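Local structure of abietadiene synthase, chloroplastic (Abies grandis, 3S9V) at residues W61-P66 with P77-W82; V417-K422 with H426-R431; R487-K490 with F494-L497; N629-N634 with E695-I700. The protein is a chloroplast terpene synthase, a mainly helical plant enzyme that pairs an N-terminal terpene synthase domain with a metal-binding domain. One frame throughout, in Å; residues are numbered along the deposited sequence.

Interaction 1 (W61-P66 with P77-W82); sequences WVARIP and PETVEW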
# COMPACT_ATOMS: atom_id res chain seq x y z
N TRP A 61 -33.12 13.30 -8.55
CA TRP A 61 -32.86 14.34 -9.55
C TRP A 61 -33.10 13.84 -10.96
O TRP A 61 -33.63 14.58 -11.80
CB TRP A 61 -31.44 14.89 -9.40
CG TRP A 61 -31.36 15.99 -8.38
CD1 TRP A 61 -31.08 15.86 -7.05
CD2 TRP A 61 -31.67 17.38 -8.59
NE1 TRP A 61 -31.19 17.08 -6.42
CE2 TRP A 61 -31.55 18.03 -7.34
CE3 TRP A 61 -32.04 18.14 -9.71
CZ2 TRP A 61 -31.79 19.40 -7.18
CZ3 TRP A 61 -32.28 19.52 -9.55
CH2 TRP A 61 -32.15 20.13 -8.29
N VAL A 62 -32.72 12.61 -11.24
CA VAL A 62 -32.95 12.05 -12.57
C VAL A 62 -34.47 11.96 -12.79
O VAL A 62 -34.97 12.26 -13.86
CB VAL A 62 -32.31 10.65 -12.70
CG1 VAL A 62 -32.73 10.00 -13.99
CG2 VAL A 62 -30.78 10.78 -12.67
N ALA A 63 -35.20 11.57 -11.74
CA ALA A 63 -36.66 11.42 -11.79
C ALA A 63 -37.39 12.72 -12.09
O ALA A 63 -38.57 12.70 -12.45
CB ALA A 63 -37.15 10.84 -10.48
N ARG A 64 -36.70 13.84 -11.95
CA ARG A 64 -37.31 15.13 -12.22
C ARG A 64 -37.43 15.45 -13.70
O ARG A 64 -38.34 16.18 -14.11
CB ARG A 64 -36.52 16.26 -11.56
CG ARG A 64 -36.62 16.35 -10.07
CD ARG A 64 -36.19 17.74 -9.67
NE ARG A 64 -35.91 17.85 -8.25
CZ ARG A 64 -35.62 19.01 -7.66
NH1 ARG A 64 -35.58 20.12 -8.38
NH2 ARG A 64 -35.36 19.04 -6.36
N ILE A 65 -36.52 14.93 -14.50
CA ILE A 65 -36.54 15.23 -15.93
C ILE A 65 -37.88 14.85 -16.58
O ILE A 65 -38.25 13.69 -16.60
CB ILE A 65 -35.40 14.51 -16.66
CG1 ILE A 65 -34.09 14.71 -15.91
CG2 ILE A 65 -35.27 15.05 -18.08
CD1 ILE A 65 -32.95 13.88 -16.45
N PRO A 66 -38.61 15.85 -17.11
CA PRO A 66 -39.91 15.64 -17.76
C PRO A 66 -39.77 14.93 -19.11
O PRO A 66 -38.77 15.11 -19.81
CB PRO A 66 -40.44 17.06 -17.92
CG PRO A 66 -39.17 17.83 -18.19
CD PRO A 66 -38.21 17.27 -17.16
N PRO A 77 -39.80 7.09 -15.94
CA PRO A 77 -40.82 6.62 -14.99
C PRO A 77 -40.33 5.61 -13.95
O PRO A 77 -40.80 5.59 -12.81
CB PRO A 77 -41.89 6.01 -15.90
CG PRO A 77 -41.73 6.77 -17.17
CD PRO A 77 -40.23 6.84 -17.33
N GLU A 78 -39.37 4.78 -14.35
CA GLU A 78 -38.84 3.77 -13.45
C GLU A 78 -38.14 4.39 -12.22
O GLU A 78 -38.17 3.82 -11.14
CB GLU A 78 -37.87 2.85 -14.21
CG GLU A 78 -36.51 3.49 -14.53
CD GLU A 78 -36.38 4.03 -15.96
OE1 GLU A 78 -37.35 4.63 -16.48
OE2 GLU A 78 -35.28 3.87 -16.54
N THR A 79 -37.52 5.55 -12.39
CA THR A 79 -36.85 6.17 -11.26
C THR A 79 -37.86 6.70 -10.25
O THR A 79 -37.64 6.65 -9.05
CB THR A 79 -35.89 7.30 -11.71
OG1 THR A 79 -36.62 8.36 -12.33
CG2 THR A 79 -34.86 6.74 -12.68
N VAL A 80 -38.99 7.20 -10.74
CA VAL A 80 -40.02 7.69 -9.83
C VAL A 80 -40.54 6.51 -9.01
O VAL A 80 -40.73 6.60 -7.79
CB VAL A 80 -41.20 8.33 -10.59
CG1 VAL A 80 -42.36 8.60 -9.63
CG2 VAL A 80 -40.74 9.63 -11.22
N GLU A 81 -40.77 5.39 -9.69
CA GLU A 81 -41.24 4.19 -9.03
C GLU A 81 -40.20 3.73 -8.01
O GLU A 81 -40.54 3.28 -6.92
CB GLU A 81 -41.51 3.08 -10.05
CG GLU A 81 -42.08 1.81 -9.43
CD GLU A 81 -43.49 2.00 -8.87
OE1 GLU A 81 -43.89 1.21 -7.99
OE2 GLU A 81 -44.20 2.93 -9.31
N TRP A 82 -38.92 3.84 -8.36
CA TRP A 82 -37.86 3.43 -7.44
C TRP A 82 -37.99 4.21 -6.13
O TRP A 82 -37.88 3.65 -5.05
CB TRP A 82 -36.47 3.70 -8.04
CG TRP A 82 -35.39 3.20 -7.14
CD1 TRP A 82 -34.86 1.93 -7.11
CD2 TRP A 82 -34.78 3.91 -6.06
NE1 TRP A 82 -33.98 1.81 -6.08
CE2 TRP A 82 -33.90 3.01 -5.41
CE3 TRP A 82 -34.89 5.22 -5.58
CZ2 TRP A 82 -33.14 3.38 -4.30
CZ3 TRP A 82 -34.13 5.58 -4.47
CH2 TRP A 82 -33.27 4.67 -3.84

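Interaction 2 (V417-K422 with H426-R431); sequences VEYALK and HKSMPR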
# COMPACT_ATOMS: atom_id res chain seq x y z
N VAL A 417 -1.83 4.84 9.06
CA VAL A 417 -0.85 5.91 9.01
C VAL A 417 0.35 5.52 9.87
O VAL A 417 1.48 5.47 9.38
CB VAL A 417 -1.45 7.23 9.51
CG1 VAL A 417 -0.38 8.31 9.60
CG2 VAL A 417 -2.57 7.67 8.57
N GLU A 418 0.11 5.24 11.14
CA GLU A 418 1.19 4.87 12.04
C GLU A 418 2.09 3.80 11.45
O GLU A 418 3.31 3.88 11.57
CB GLU A 418 0.63 4.40 13.39
CG GLU A 418 0.28 5.53 14.33
CD GLU A 418 -0.23 5.04 15.68
OE1 GLU A 418 -0.46 5.87 16.58
OE2 GLU A 418 -0.40 3.80 15.83
N TYR A 419 1.50 2.79 10.80
CA TYR A 419 2.29 1.73 10.20
C TYR A 419 3.12 2.27 9.03
O TYR A 419 4.33 2.06 8.96
CB TYR A 419 1.41 0.59 9.70
CG TYR A 419 2.24 -0.54 9.11
CD1 TYR A 419 2.90 -1.45 9.93
CD2 TYR A 419 2.44 -0.63 7.73
CE1 TYR A 419 3.75 -2.42 9.40
CE2 TYR A 419 3.28 -1.60 7.18
CZ TYR A 419 3.94 -2.49 8.03
OH TYR A 419 4.79 -3.43 7.50
N ALA A 420 2.45 2.96 8.12
CA ALA A 420 3.10 3.52 6.95
C ALA A 420 4.25 4.46 7.29
O ALA A 420 5.25 4.49 6.58
CB ALA A 420 2.09 4.25 6.08
N LEU A 421 4.11 5.23 8.37
CA LEU A 421 5.17 6.16 8.75
C LEU A 421 6.34 5.49 9.45
O LEU A 421 7.49 5.87 9.23
CB LEU A 421 4.61 7.28 9.63
CG LEU A 421 3.80 8.32 8.85
CD1 LEU A 421 3.26 9.39 9.79
CD2 LEU A 421 4.68 8.96 7.79
N LYS A 422 6.06 4.50 10.29
CA LYS A 422 7.13 3.82 11.01
C LYS A 422 7.76 2.70 10.17
O LYS A 422 8.97 2.47 10.26
CB LYS A 422 6.61 3.26 12.33
CG LYS A 422 7.70 2.78 13.27
CD LYS A 422 7.10 2.31 14.59
CE LYS A 422 8.18 1.86 15.56
NZ LYS A 422 7.59 1.39 16.84
N HIS A 426 10.94 0.44 2.28
CA HIS A 426 12.18 -0.28 2.55
C HIS A 426 12.30 -0.98 3.90
O HIS A 426 13.32 -1.60 4.16
CB HIS A 426 13.36 0.67 2.36
CG HIS A 426 13.51 1.16 0.95
ND1 HIS A 426 13.85 2.46 0.64
CD2 HIS A 426 13.36 0.52 -0.23
CE1 HIS A 426 13.91 2.60 -0.67
NE2 HIS A 426 13.61 1.44 -1.22
N LYS A 427 11.27 -0.89 4.73
CA LYS A 427 11.29 -1.52 6.05
C LYS A 427 10.05 -2.37 6.28
O LYS A 427 9.87 -2.92 7.37
CB LYS A 427 11.34 -0.47 7.16
CG LYS A 427 12.53 0.46 7.13
CD LYS A 427 12.47 1.40 8.31
CE LYS A 427 13.55 2.45 8.25
NZ LYS A 427 13.50 3.35 9.43
N SER A 428 9.20 -2.47 5.27
CA SER A 428 7.98 -3.23 5.40
C SER A 428 8.06 -4.64 4.78
O SER A 428 8.12 -4.79 3.56
CB SER A 428 6.83 -2.45 4.76
OG SER A 428 5.60 -3.14 4.90
N MET A 429 8.06 -5.66 5.64
CA MET A 429 8.11 -7.04 5.18
C MET A 429 6.67 -7.50 4.96
O MET A 429 5.78 -7.19 5.75
CB MET A 429 8.80 -7.93 6.23
CG MET A 429 10.07 -7.35 6.84
SD MET A 429 11.32 -6.81 5.64
CE MET A 429 11.48 -8.32 4.68
N PRO A 430 6.42 -8.25 3.87
CA PRO A 430 5.09 -8.76 3.51
C PRO A 430 4.20 -9.29 4.64
O PRO A 430 3.04 -8.88 4.76
CB PRO A 430 5.40 -9.83 2.47
CG PRO A 430 6.60 -9.27 1.78
CD PRO A 430 7.44 -8.76 2.94
N ARG A 431 4.71 -10.20 5.47
CA ARG A 431 3.89 -10.74 6.55
C ARG A 431 3.52 -9.68 7.58
O ARG A 431 2.38 -9.63 8.05
CB ARG A 431 4.60 -11.91 7.24
CG ARG A 431 4.74 -13.17 6.38
CD ARG A 431 3.41 -13.89 6.17
NE ARG A 431 2.65 -13.32 5.06
CZ ARG A 431 1.44 -13.73 4.70
NH1 ARG A 431 0.83 -14.71 5.36
NH2 ARG A 431 0.84 -13.18 3.65
O HOH W 1 7.69 -4.78 8.15

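Interaction 3 (R487-K490 with F494-L497); sequences RWWK and FTDL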
# COMPACT_ATOMS: atom_id res chain seq x y z
N ARG A 487 15.73 -28.42 15.93
CA ARG A 487 16.24 -29.76 16.19
C ARG A 487 17.55 -29.96 15.43
O ARG A 487 18.41 -30.73 15.85
CB ARG A 487 15.23 -30.83 15.77
CG ARG A 487 13.96 -30.80 16.59
CD ARG A 487 13.06 -31.99 16.29
NE ARG A 487 11.78 -31.86 16.99
CZ ARG A 487 10.83 -31.00 16.65
NH1 ARG A 487 11.01 -30.20 15.61
NH2 ARG A 487 9.71 -30.92 17.36
N TRP A 488 17.68 -29.26 14.30
CA TRP A 488 18.88 -29.34 13.49
C TRP A 488 20.01 -28.69 14.29
O TRP A 488 21.13 -29.18 14.32
CB TRP A 488 18.68 -28.59 12.17
CG TRP A 488 19.97 -28.14 11.52
CD1 TRP A 488 20.87 -28.91 10.84
CD2 TRP A 488 20.52 -26.81 11.56
NE1 TRP A 488 21.96 -28.16 10.46
CE2 TRP A 488 21.77 -26.87 10.89
CE3 TRP A 488 20.09 -25.59 12.09
CZ2 TRP A 488 22.59 -25.74 10.75
CZ3 TRP A 488 20.91 -24.47 11.95
CH2 TRP A 488 22.15 -24.55 11.28
N TRP A 489 19.69 -27.58 14.94
CA TRP A 489 20.69 -26.88 15.73
C TRP A 489 21.21 -27.72 16.90
O TRP A 489 22.40 -27.70 17.20
CB TRP A 489 20.11 -25.56 16.25
CG TRP A 489 21.00 -24.84 17.21
CD1 TRP A 489 21.08 -25.04 18.55
CD2 TRP A 489 21.93 -23.79 16.90
NE1 TRP A 489 22.00 -24.18 19.10
CE2 TRP A 489 22.54 -23.40 18.11
CE3 TRP A 489 22.30 -23.15 15.71
CZ2 TRP A 489 23.50 -22.39 18.17
CZ3 TRP A 489 23.26 -22.14 15.77
CH2 TRP A 489 23.85 -21.77 17.00
N LYS A 490 20.32 -28.45 17.56
CA LYS A 490 20.71 -29.29 18.68
C LYS A 490 21.45 -30.54 18.23
O LYS A 490 22.40 -30.97 18.87
CB LYS A 490 19.47 -29.68 19.50
CG LYS A 490 18.81 -28.50 20.20
CD LYS A 490 17.53 -28.89 20.92
CE LYS A 490 16.89 -27.67 21.56
NZ LYS A 490 15.56 -27.98 22.16
N PHE A 494 25.90 -27.60 17.95
CA PHE A 494 26.37 -26.22 17.96
C PHE A 494 26.12 -25.58 19.31
O PHE A 494 26.46 -24.42 19.53
CB PHE A 494 25.70 -25.40 16.87
CG PHE A 494 26.16 -25.75 15.49
CD1 PHE A 494 27.50 -26.01 15.23
CD2 PHE A 494 25.25 -25.83 14.44
CE1 PHE A 494 27.94 -26.34 13.96
CE2 PHE A 494 25.68 -26.16 13.16
CZ PHE A 494 27.02 -26.42 12.92
N THR A 495 25.53 -26.35 20.22
CA THR A 495 25.26 -25.85 21.56
C THR A 495 26.60 -25.71 22.27
O THR A 495 26.72 -25.04 23.29
CB THR A 495 24.38 -26.84 22.36
OG1 THR A 495 23.28 -27.27 21.55
CG2 THR A 495 23.84 -26.17 23.62
N ASP A 496 27.62 -26.37 21.70
CA ASP A 496 28.97 -26.35 22.24
C ASP A 496 29.70 -25.04 21.98
O ASP A 496 30.44 -24.55 22.82
CB ASP A 496 29.77 -27.50 21.63
CG ASP A 496 29.18 -28.86 21.96
OD1 ASP A 496 29.49 -29.84 21.24
OD2 ASP A 496 28.40 -28.96 22.93
N LEU A 497 29.47 -24.47 20.80
CA LEU A 497 30.10 -23.20 20.42
C LEU A 497 29.83 -22.13 21.47
O LEU A 497 28.67 -21.82 21.76
CB LEU A 497 29.57 -22.74 19.06
CG LEU A 497 29.65 -23.76 17.92
CD1 LEU A 497 29.06 -23.15 16.66
CD2 LEU A 497 31.09 -24.18 17.70

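Interaction 4 (N629-N634 with E695-I700); sequences NEYIEN and EVASAI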
# COMPACT_ATOMS: atom_id res chain seq x y z
N ASN A 629 36.12 3.82 0.36
CA ASN A 629 35.96 2.98 -0.82
C ASN A 629 36.52 1.58 -0.66
O ASN A 629 35.86 0.60 -1.01
CB ASN A 629 36.62 3.64 -2.04
CG ASN A 629 35.75 4.71 -2.64
OD1 ASN A 629 35.30 5.62 -1.95
ND2 ASN A 629 35.52 4.62 -3.95
N GLU A 630 37.74 1.47 -0.14
CA GLU A 630 38.33 0.16 0.04
C GLU A 630 37.57 -0.63 1.08
O GLU A 630 37.32 -1.82 0.89
CB GLU A 630 39.80 0.26 0.45
CG GLU A 630 40.43 -1.11 0.71
CD GLU A 630 41.95 -1.06 0.83
OE1 GLU A 630 42.46 -0.30 1.69
OE2 GLU A 630 42.63 -1.78 0.08
N TYR A 631 37.20 0.02 2.18
CA TYR A 631 36.46 -0.67 3.24
C TYR A 631 35.11 -1.16 2.73
O TYR A 631 34.81 -2.36 2.79
CB TYR A 631 36.23 0.26 4.43
CG TYR A 631 35.30 -0.33 5.47
CD1 TYR A 631 33.95 0.03 5.50
CD2 TYR A 631 35.75 -1.28 6.39
CE1 TYR A 631 33.07 -0.55 6.43
CE2 TYR A 631 34.88 -1.86 7.32
CZ TYR A 631 33.54 -1.48 7.33
OH TYR A 631 32.68 -2.04 8.25
N ILE A 632 34.31 -0.23 2.22
CA ILE A 632 33.00 -0.58 1.70
C ILE A 632 33.01 -1.71 0.68
O ILE A 632 32.13 -2.55 0.71
CB ILE A 632 32.28 0.66 1.12
CG1 ILE A 632 31.39 1.27 2.19
CG2 ILE A 632 31.42 0.28 -0.08
CD1 ILE A 632 30.36 0.29 2.75
N GLU A 633 33.99 -1.73 -0.22
CA GLU A 633 34.04 -2.81 -1.21
C GLU A 633 34.13 -4.19 -0.55
O GLU A 633 33.44 -5.12 -0.96
CB GLU A 633 35.21 -2.61 -2.17
CG GLU A 633 34.99 -1.47 -3.16
CD GLU A 633 33.64 -1.54 -3.87
OE1 GLU A 633 33.30 -2.61 -4.43
OE2 GLU A 633 32.91 -0.52 -3.88
N ASN A 634 34.98 -4.33 0.47
CA ASN A 634 35.11 -5.61 1.18
C ASN A 634 33.94 -5.84 2.15
O ASN A 634 33.41 -6.95 2.26
CB ASN A 634 36.42 -5.65 1.97
CG ASN A 634 36.66 -7.00 2.62
OD1 ASN A 634 36.92 -7.99 1.94
ND2 ASN A 634 36.57 -7.05 3.93
N GLU A 695 37.17 -2.85 17.28
CA GLU A 695 37.22 -2.55 15.84
C GLU A 695 37.10 -1.06 15.55
O GLU A 695 36.11 -0.42 15.91
CB GLU A 695 36.09 -3.30 15.12
CG GLU A 695 36.09 -4.81 15.37
CD GLU A 695 34.95 -5.52 14.67
OE1 GLU A 695 34.91 -5.49 13.42
OE2 GLU A 695 34.09 -6.10 15.37
N VAL A 696 38.12 -0.51 14.90
CA VAL A 696 38.13 0.91 14.58
C VAL A 696 37.88 1.15 13.10
O VAL A 696 37.96 2.28 12.62
CB VAL A 696 39.48 1.55 14.98
CG1 VAL A 696 39.38 3.07 14.89
CG2 VAL A 696 39.87 1.11 16.38
N ALA A 697 37.55 0.08 12.37
CA ALA A 697 37.30 0.19 10.94
C ALA A 697 35.83 -0.02 10.60
O ALA A 697 35.32 -1.14 10.68
CB ALA A 697 38.16 -0.81 10.19
N SER A 698 35.14 1.05 10.21
CA SER A 698 33.74 0.95 9.85
C SER A 698 33.36 2.03 8.84
O SER A 698 34.16 2.92 8.54
CB SER A 698 32.85 1.10 11.10
OG SER A 698 32.79 2.44 11.57
N ALA A 699 32.15 1.95 8.31
CA ALA A 699 31.72 2.94 7.34
C ALA A 699 32.01 4.35 7.86
O ALA A 699 32.78 5.08 7.25
CB ALA A 699 30.24 2.77 7.07
N ILE A 700 31.41 4.71 8.99
CA ILE A 700 31.60 6.04 9.57
C ILE A 700 33.06 6.34 9.89
O ILE A 700 33.60 7.35 9.44
CB ILE A 700 30.77 6.22 10.87
CG1 ILE A 700 29.27 6.14 10.56
CG2 ILE A 700 31.06 7.58 11.49
CD1 ILE A 700 28.79 4.77 10.14

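Interaction 1 (W61-P66 with P77-W82)
Thr79 OG1 presses against the bend at Ala63, where both Ala63 CA and Ala63 CB come to within 3.1 Å of it. No hydrogen bond crosses between 61-66 and 77-82, and the hydroxyl finds its polar partner behind it, in the carbonyl of Phe76 three residues back. Its first torsion (chi1 63°) sets OG1 between the backbone N and the carbonyl carbon of Thr79, where it can reach this carbonyl and still face Ala63. The other branch of Thr79, CG2, meets Val62, with Val62 CG1 at 4.1 Å from Thr79 CG2; the two side chains cross at about a right angle. Ala63 CB also bears on the next residue of the helix, with Val80 CG2 3.9 Å from it. The alanine methyl thus lies against both a hydroxyl and an apolar branch, and the backbones come close here, with 5.3 Å between Ala63 CA and Thr79 CA, consistent with the small side chain.

Ala63 belongs to a type I beta turn from Val62 to Ile65, closed by Ile65 N to Val62 O at 3.2 Å. Past this turn the chain runs on as a loop, and Ile65 pairs its backbone with His75, shortly before the second helix. The contact is buried among helices, with the loop residues Pro74 and Phe76 at Val80 and Val62: Trp118 NE1 bonds to Ala63 O, Ala63 also touches Thr114 of helix 101-117, Val62 and Ile65 rest on Leu251 of helix 245-258, and Ile65 also touches Ala236 and Phe239 of helix 232-242.

Interaction 2 (V417-K422 with H426-R431)
The last turn of helix 413-422 and the end of a 3-10 segment at His426 and Lys427 face each other across a three-residue link, Lys422 CA and Lys427 CA being the nearest pair at 8.4 Å. The main bridge is thrown by Tyr419. With CG anti to the backbone N (chi1 -179°), its ring reaches across to the second segment, where Tyr419 OH and Ser428 OG are hydrogen-bonded at 2.7 Å. Ser428 OG lies at the edge of the ring, near its plane, and has a further partner in Glu433 on the following helix.

In this mainly helical terpene synthase the connection joins helix 413-422 to helix 430-440, and Met429, at the N-cap position of the latter, packs on helices 504-514 and 741-757. A water sits beside the tyrosine hydroxyl, donating to Lys427 O at 3.0 Å and accepting from Met429 N at 2.7 Å, with a longer bond of 3.3 Å to Tyr419 OH. It therefore ties the tyrosine to the backbone on both flanks of Ser428. The extended chain of Lys427 passes Lys422, its CD lying 4.1 Å from Lys422 O, while Lys422 NZ forms a salt bridge with Glu771.

Interaction 3 (R487-K490 with F494-L497)
Phe494 folds back on the end of helix 461-491 and joins Trp488 and Trp489 in an aromatic cluster. Its CB begins the contact: it stands over the six-membered ring of Trp489, 3.8 Å from the centroid and 7° off the ring normal, a CH-pi interaction directed almost straight at the middle of the face. From there CG lies beside the backbone N and anti to the carbonyl carbon (chi1 -71°), which swings the phenyl ring off the Trp489 face and toward Trp488. On the way Phe494 CD2 passes Trp489 CE3 at 4.2 Å, and the two rings meet obliquely. Further out, Phe494 CE2 touches Trp488 CZ2 at 3.9 Å. Here the geometry is an offset edge-to-face pair, the phenyl edge turned toward the indole face, with planes at 71° and centroids 6.0 Å apart.

The phenylalanine thus uses its methylene on one tryptophan and its ring edge on the other, and so the loop after the helix lies against its last turns. Helix 521-541 completes the cluster: Phe533 meets the Phe494 ring nearly perpendicularly, Lys529 makes a cation-pi contact with Trp488, and Asn532 and Ile536 pack on Trp489. No hydrogen bond joins 487-490 to 494-497, and the carbonyl of Phe494 merely rests near the indole of Trp489, Phe494 O lying 3.8 Å from Trp489 CZ2.

Interaction 4 (N629-N634 with E695-I700)
Tyr631 lays its ring against the backbone of Ala697, Ser698 and Ala699, and nearly the whole contact hangs on this one side chain. Its CG is anti to the backbone N (chi1 171°), which sends the ring straight out from helix 628-638 to the second segment. Over one face stands the backbone of Ser698, its CA 3.5 Å from Tyr631 CZ. The two ring carbons ortho to the hydroxyl lie near different peptides: Tyr631 CE2 is 3.5 Å from Ala697 O, and Tyr631 CE1 is 3.3 Å from Ala699 N. Both approaches are oblique. The alanine methyls add only loose apolar contacts, Ala699 CB being 4.4 Å from Tyr631 CE1.

No hydrogen bond joins 629-634 directly to 695-700; the polar link runs through Asp683 of helix 669-693. Its OD2 is hydrogen-bonded to Tyr631 OH and also to Ala699 N, so a single carboxylate oxygen binds both sides of the contact and fixes the tip of the ring beside the start of the second helix. The side chain of Ser698 leaves its backbone away from the tyrosine, and with chi1 74° its OG serves the following turn: as N-cap of helix 699-706 it caps a backbone N there and is hydrogen-bonded to Gln701 OE1.

Asp683 is the second residue of NDTKTYQAE, which fits the NSE/DTE motif of class I terpene synthases; the positions usual for metal ligands are the first, fifth and ninth.

In the fold
The four contacts follow one another along the chain without nesting or crossing. Interaction 1, near the N terminus, closes the loop between helices 56-62 and 77-85, ten residues lying between its segments. Interaction 2, only about 9 Å from the centre of the chain, spans the short link into helix 430-440, and interaction 3 brings the loop after the long helix 461-491 back against its last turns. Interaction 4 reaches furthest in sequence, joining helix 628-638 to the start of helix 699-706 across 60 mostly helical residues. Interactions 3 and 4 lie opposite interaction 1 across the chain's centre, about 77 and 76 Å from it between centres; interactions 2 and 4 are about 15 Å apart at their nearest atoms.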